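Local coordinates for foldase protein PrsA (Bacillus subtilis, PDB 4WO7) that helps secreted proteins fold outside the cell after translocation and has peptidyl-prolyl cis-trans isomerase activity that is not essential for that role in vivo, at residues S5-E9 with V19-E23; D106-K110 with Y212-K216; I109-W113 with L219-V223. All blocks are in the same frame, centred on the assembly; numbering follows the deposited sequence.

Interaction 1. Residues S5-E9 with V19-E23; sequences SGDKE and VTKGE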
# COMPACT_ATOMS: atom_id res chain seq x y z
N SER A 5 1.46 -21.06 33.09
CA SER A 5 1.92 -19.68 33.21
C SER A 5 0.91 -18.71 32.61
O SER A 5 -0.20 -19.10 32.25
CB SER A 5 3.29 -19.52 32.54
OG SER A 5 4.29 -20.23 33.25
N GLY A 6 1.30 -17.44 32.50
CA GLY A 6 0.43 -16.43 31.93
C GLY A 6 0.21 -16.66 30.45
O GLY A 6 -0.76 -16.17 29.87
N ASP A 7 1.13 -17.40 29.84
CA ASP A 7 1.03 -17.77 28.43
C ASP A 7 -0.14 -18.71 28.17
O ASP A 7 -0.56 -18.88 27.02
CB ASP A 7 2.34 -18.41 27.98
CG ASP A 7 3.42 -17.39 27.68
OD1 ASP A 7 3.34 -16.26 28.21
OD2 ASP A 7 4.36 -17.72 26.93
N LYS A 8 -0.66 -19.33 29.22
CA LYS A 8 -1.81 -20.22 29.11
C LYS A 8 -3.12 -19.45 29.06
O LYS A 8 -4.18 -20.03 28.81
CB LYS A 8 -1.87 -21.18 30.30
CG LYS A 8 -0.56 -21.87 30.63
CD LYS A 8 -0.51 -23.32 30.20
CE LYS A 8 0.51 -24.07 31.03
NZ LYS A 8 -0.03 -24.44 32.37
N GLU A 9 -3.05 -18.14 29.29
CA GLU A 9 -4.22 -17.28 29.24
C GLU A 9 -4.92 -17.42 27.90
O GLU A 9 -4.31 -17.25 26.84
CB GLU A 9 -3.81 -15.83 29.50
CG GLU A 9 -4.94 -14.81 29.44
CD GLU A 9 -4.42 -13.39 29.33
OE1 GLU A 9 -5.12 -12.54 28.75
OE2 GLU A 9 -3.31 -13.12 29.85
N VAL A 19 -7.13 -20.23 21.32
CA VAL A 19 -5.94 -19.44 21.05
C VAL A 19 -5.41 -18.87 22.36
O VAL A 19 -6.11 -18.13 23.04
CB VAL A 19 -6.26 -18.32 20.05
CG1 VAL A 19 -5.07 -17.41 19.83
CG2 VAL A 19 -6.73 -18.93 18.72
N THR A 20 -4.18 -19.23 22.71
CA THR A 20 -3.57 -18.78 23.95
C THR A 20 -2.75 -17.50 23.76
O THR A 20 -2.41 -17.13 22.64
CB THR A 20 -2.67 -19.87 24.54
OG1 THR A 20 -1.63 -20.20 23.61
CG2 THR A 20 -3.48 -21.13 24.88
N LYS A 21 -2.43 -16.85 24.88
CA LYS A 21 -1.58 -15.66 24.88
C LYS A 21 -0.22 -15.95 24.25
O LYS A 21 0.30 -15.15 23.48
CB LYS A 21 -1.40 -15.14 26.32
CG LYS A 21 -0.42 -13.98 26.49
CD LYS A 21 -0.68 -13.23 27.81
CE LYS A 21 0.55 -12.45 28.25
NZ LYS A 21 0.27 -11.52 29.38
N GLY A 22 0.34 -17.11 24.58
CA GLY A 22 1.63 -17.52 24.05
C GLY A 22 1.62 -17.66 22.54
O GLY A 22 2.55 -17.24 21.86
N GLU A 23 0.55 -18.26 22.01
CA GLU A 23 0.39 -18.39 20.57
C GLU A 23 0.33 -17.02 19.92
O GLU A 23 0.98 -16.78 18.90
CB GLU A 23 -0.88 -19.17 20.23
CG GLU A 23 -0.84 -20.65 20.59
CD GLU A 23 -2.20 -21.30 20.47
OE1 GLU A 23 -2.54 -21.76 19.36
OE2 GLU A 23 -2.94 -21.35 21.48
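Gly-22 and Lys-21 give the first amide hydrogens of helix 21-49 to backbone carbonyls of the 3-10 turn 6-8 and of Glu-9 just after it. Gly-22 N bonds to Asp-7 O at 3.1 Å, in the carbonyl plane and on a lone pair; Lys-21 N meets Glu-9 O at 2.7 Å, almost in line with the C=O (166°). Thr-20 puts CB against Asp-7 O at 3.4 Å. Farther out, the extended side chain of Lys-21 runs past Gly-6 O and crosses that of Glu-9, whose OE2 reaches Lys-21 CD at 3.3 Å but makes only a long ion pair with NZ. NZ also has a salt bridge with Asp-7 of the second subunit, so this surface contact borders the dimer interface. Glu-23 OE2 accepts from Thr-20 N and, through its anti lone pair, from Thr-20 OG1; chi1 of 60° sets that hydroxyl between the backbone N and the carbonyl carbon, where it takes a weak bond from Glu-23 N. With an alanine in place of Thr-20, Glu-23 N would probably lose its cap and the Glu-23 carboxylate one of its bonds. Thr-20 and Glu-23 make a capping box, which closes the N-terminus of helix 21-49.

Interaction 2. Residues D106-K110 with Y212-K216; sequences DADIK and YDDMK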
# COMPACT_ATOMS: atom_id res chain seq x y z
N ASP A 106 23.91 23.57 0.11
CA ASP A 106 23.56 24.60 -0.86
C ASP A 106 23.31 23.99 -2.22
O ASP A 106 22.64 24.59 -3.07
CB ASP A 106 24.64 25.68 -0.95
CG ASP A 106 24.75 26.48 0.32
OD1 ASP A 106 24.10 26.05 1.30
OD2 ASP A 106 25.37 27.56 0.31
N ALA A 107 23.86 22.80 -2.44
CA ALA A 107 23.58 22.07 -3.67
C ALA A 107 22.10 21.73 -3.68
O ALA A 107 21.44 21.85 -4.70
CB ALA A 107 24.42 20.81 -3.76
N ASP A 108 21.58 21.31 -2.53
CA ASP A 108 20.16 21.01 -2.41
C ASP A 108 19.30 22.25 -2.64
O ASP A 108 18.20 22.16 -3.18
CB ASP A 108 19.86 20.40 -1.04
CG ASP A 108 20.57 19.07 -0.81
OD1 ASP A 108 20.91 18.40 -1.81
OD2 ASP A 108 20.81 18.71 0.36
N ILE A 109 19.79 23.42 -2.22
CA ILE A 109 19.00 24.65 -2.34
C ILE A 109 19.00 25.17 -3.76
O ILE A 109 17.95 25.56 -4.29
CB ILE A 109 19.53 25.79 -1.44
CG1 ILE A 109 19.66 25.35 0.01
CG2 ILE A 109 18.61 27.01 -1.54
CD1 ILE A 109 20.49 26.31 0.85
N LYS A 110 20.17 25.19 -4.39
CA LYS A 110 20.28 25.67 -5.76
C LYS A 110 19.57 24.68 -6.66
O LYS A 110 18.99 25.05 -7.67
CB LYS A 110 21.74 25.85 -6.18
CG LYS A 110 21.92 26.80 -7.36
CD LYS A 110 23.38 27.13 -7.63
CE LYS A 110 23.97 26.25 -8.72
NZ LYS A 110 23.60 26.71 -10.09
N TYR A 212 17.86 33.74 -6.94
CA TYR A 212 18.58 32.98 -5.91
C TYR A 212 19.38 34.00 -5.11
O TYR A 212 19.54 35.13 -5.57
CB TYR A 212 19.50 31.91 -6.54
CG TYR A 212 20.17 30.96 -5.58
CD1 TYR A 212 21.41 31.25 -5.01
CD2 TYR A 212 19.58 29.74 -5.26
CE1 TYR A 212 22.02 30.35 -4.14
CE2 TYR A 212 20.17 28.85 -4.40
CZ TYR A 212 21.39 29.16 -3.84
OH TYR A 212 21.98 28.25 -2.98
N ASP A 213 19.87 33.62 -3.94
CA ASP A 213 20.61 34.53 -3.04
C ASP A 213 19.64 35.46 -2.32
O ASP A 213 19.75 35.68 -1.12
CB ASP A 213 21.67 35.34 -3.82
CG ASP A 213 22.93 35.60 -3.01
OD1 ASP A 213 22.85 35.60 -1.76
OD2 ASP A 213 23.99 35.81 -3.63
N ASP A 214 18.69 36.02 -3.07
CA ASP A 214 17.59 36.78 -2.48
C ASP A 214 16.64 35.81 -1.80
O ASP A 214 16.14 36.04 -0.70
CB ASP A 214 16.83 37.58 -3.55
CG ASP A 214 17.20 39.05 -3.56
OD1 ASP A 214 18.39 39.37 -3.34
OD2 ASP A 214 16.30 39.87 -3.80
N MSE A 215 16.43 34.70 -2.50
CA MSE A 215 15.41 33.71 -2.17
C MSE A 215 15.96 32.53 -1.39
O MSE A 215 15.22 31.64 -0.97
CB MSE A 215 14.79 33.22 -3.46
CG MSE A 215 13.52 32.47 -3.33
SE MSE A 215 12.89 32.41 -5.14
CE MSE A 215 11.27 31.37 -4.91
N LYS A 216 17.28 32.53 -1.22
CA LYS A 216 18.01 31.41 -0.67
C LYS A 216 17.44 30.86 0.64
O LYS A 216 17.15 29.67 0.74
CB LYS A 216 19.46 31.82 -0.44
CG LYS A 216 20.40 30.70 -0.09
CD LYS A 216 21.78 31.25 0.19
CE LYS A 216 22.73 30.18 0.69
NZ LYS A 216 23.13 29.26 -0.41
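Tyr-212 lies across the side of helix 106-113 with Lys-110 CG over one face of its ring, 4.0 Å above the plane and displaced toward the rim. The contact joins the two connections of the parvulin-type isomerase fold: the helix precedes strand 119-127, in chain order the first of the four-stranded sheet, and the loop bearing Tyr-212 follows strand 200-207, in chain order the last. The CG of Tyr-212 stands anti to its own backbone N (chi1 -173°), which sends the ring away from the loop and up to the helix backbone, where CE2 comes 3.5 Å from Lys-110 CA. The carbonyl carbon of Ile-109 sits at the ring edge, in plane. Ile-109 CG2 touches CE2 of the tyrosine at 3.7 Å, and the same methyl also rests near the carbonyl oxygen of Lys-216, so this buried isoleucine lies between the ring and the start of helix 216-228. The Lys-110 chain bends at its outer torsions and leads its amino group away, where it makes a long, weak ion pair with Glu-114, just past the helix. Trp-113 meets Tyr-212 edge-to-face, which probably helps to hold the ring. The polar end of the contact belongs to Lys-216, the first residue of helix 216-228. Its chain is extended until the last torsion (chi4 73°), which swings NZ across to a salt bridge with Asp-106 OD2 at 2.9 Å, and the same NZ donates to Tyr-212 OH at 3.0 Å.

Interaction 3. Residues I109-W113 with L219-V223; sequences IKEYW and LKSEV
Leu-219 turns one methyl to each of Tyr-112 and Trp-113, and here the contact is close-packed. CD2 meets the edge of the tyrosine ring, 3.6 Å from Tyr-112 CE2; CD1 comes to the edge of the indole, 3.6 Å from Trp-113 CD1. Both aromatics reach out from the helix with chi1 near 180°, and their neighbouring positions along it make them diverge, one to each methyl. Ile-109 CG2 lies against Leu-219 CB at 3.9 Å, and Val-223 CG2 sits 3.7 Å from Tyr-112 CB, the two side chains running antiparallel alongside one another. Two helices of the parvulin-type isomerase fold, 106-113 before the sheet in the chain and 216-228 after it, cross here nearly at right angles (95°), with the axes of the short segments 9.4 Å apart at closest approach. On the solvent side the contact thins to an aliphatic touch. Ile-109 CD1 rests on the start of Lys-220, 3.8 Å from its CG, while the rest of that extended chain leads off to the surface. At Glu-222 the contact turns polar: Tyr-112 OH donates a weak bond to OE1 at 2.9 Å, with ring and carboxylate planes 77° apart. OE1 also accepts a weak bond from Trp-167, and a long, weak ion pair links it to Arg-121; both partners lie on strands of the isomerase sheet.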
# COMPACT_ATOMS: atom_id res chain seq x y z
N ILE A 109 19.79 23.42 -2.22
CA ILE A 109 19.00 24.65 -2.34
C ILE A 109 19.00 25.17 -3.76
O ILE A 109 17.95 25.56 -4.29
CB ILE A 109 19.53 25.79 -1.44
CG1 ILE A 109 19.66 25.35 0.01
CG2 ILE A 109 18.61 27.01 -1.54
CD1 ILE A 109 20.49 26.31 0.85
N LYS A 110 20.17 25.19 -4.39
CA LYS A 110 20.28 25.67 -5.76
C LYS A 110 19.57 24.68 -6.66
O LYS A 110 18.99 25.05 -7.67
CB LYS A 110 21.74 25.85 -6.18
CG LYS A 110 21.92 26.80 -7.36
CD LYS A 110 23.38 27.13 -7.63
CE LYS A 110 23.97 26.25 -8.72
NZ LYS A 110 23.60 26.71 -10.09
N GLU A 111 19.62 23.41 -6.26
CA GLU A 111 18.92 22.34 -6.95
C GLU A 111 17.41 22.50 -6.86
O GLU A 111 16.69 22.07 -7.76
CB GLU A 111 19.30 20.99 -6.35
CG GLU A 111 18.53 19.82 -6.93
CD GLU A 111 18.97 18.50 -6.34
OE1 GLU A 111 18.40 17.46 -6.74
OE2 GLU A 111 19.87 18.50 -5.48
N TYR A 112 16.94 23.03 -5.74
CA TYR A 112 15.51 23.28 -5.57
C TYR A 112 15.11 24.54 -6.35
O TYR A 112 14.03 24.60 -6.94
CB TYR A 112 15.15 23.42 -4.10
CG TYR A 112 13.66 23.55 -3.86
CD1 TYR A 112 12.84 22.43 -3.82
CD2 TYR A 112 13.06 24.79 -3.69
CE1 TYR A 112 11.48 22.53 -3.61
CE2 TYR A 112 11.70 24.91 -3.48
CZ TYR A 112 10.91 23.78 -3.44
OH TYR A 112 9.55 23.90 -3.23
N TRP A 113 15.98 25.55 -6.33
CA TRP A 113 15.75 26.79 -7.04
C TRP A 113 15.56 26.49 -8.52
O TRP A 113 14.56 26.89 -9.12
CB TRP A 113 16.93 27.74 -6.81
CG TRP A 113 16.82 29.10 -7.42
CD1 TRP A 113 16.18 30.18 -6.89
CD2 TRP A 113 17.37 29.53 -8.67
NE1 TRP A 113 16.30 31.26 -7.73
CE2 TRP A 113 17.02 30.89 -8.84
CE3 TRP A 113 18.12 28.90 -9.67
CZ2 TRP A 113 17.39 31.62 -9.96
CZ3 TRP A 113 18.48 29.63 -10.79
CH2 TRP A 113 18.12 30.98 -10.92
N LEU A 219 14.02 29.10 0.58
CA LEU A 219 14.05 27.82 -0.11
C LEU A 219 14.71 26.75 0.76
O LEU A 219 14.34 25.58 0.70
CB LEU A 219 14.78 27.93 -1.45
CG LEU A 219 14.04 28.79 -2.48
CD1 LEU A 219 14.81 28.82 -3.80
CD2 LEU A 219 12.59 28.35 -2.69
N LYS A 220 15.69 27.16 1.56
CA LYS A 220 16.33 26.23 2.48
C LYS A 220 15.27 25.67 3.44
O LYS A 220 15.25 24.48 3.74
CB LYS A 220 17.46 26.90 3.26
CG LYS A 220 18.38 25.90 3.93
CD LYS A 220 19.54 26.56 4.66
CE LYS A 220 20.59 25.53 5.08
NZ LYS A 220 21.76 26.19 5.72
N SER A 221 14.40 26.56 3.91
CA SER A 221 13.36 26.17 4.85
C SER A 221 12.38 25.24 4.16
O SER A 221 11.87 24.30 4.77
CB SER A 221 12.63 27.41 5.40
OG SER A 221 13.47 28.14 6.28
N GLU A 222 12.12 25.49 2.88
CA GLU A 222 11.25 24.62 2.10
C GLU A 222 11.87 23.25 1.84
O GLU A 222 11.17 22.23 1.92
CB GLU A 222 10.90 25.26 0.76
CG GLU A 222 9.89 26.39 0.84
CD GLU A 222 9.41 26.82 -0.54
OE1 GLU A 222 8.95 25.94 -1.31
OE2 GLU A 222 9.49 28.02 -0.86
N VAL A 223 13.16 23.22 1.53
CA VAL A 223 13.84 21.94 1.29
C VAL A 223 13.75 21.08 2.53
O VAL A 223 13.46 19.89 2.43
CB VAL A 223 15.34 22.12 0.92
CG1 VAL A 223 16.09 20.78 1.00
CG2 VAL A 223 15.51 22.75 -0.46

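Overall arrangement
Interactions 2 and 3 are two parts of one junction, their centres about 6 Å apart. Both use helix 106-113 and share Ile-109, which faces Tyr-212 in one and Leu-219 in the other; Tyr-212 N and Trp-113 NE1 also bring the two together, 3.0 Å apart. They lie where the chain enters and leaves the isomerase sheet, and no other subunit touches them. Interaction 1 comes earlier in the chain and on the opposite side of its centre, about 59 Å from interaction 2 and 54 Å from interaction 3, centre to centre. Its nearest atoms are still about 42 Å from interaction 3. Unlike the other two, it is reached by the second subunit.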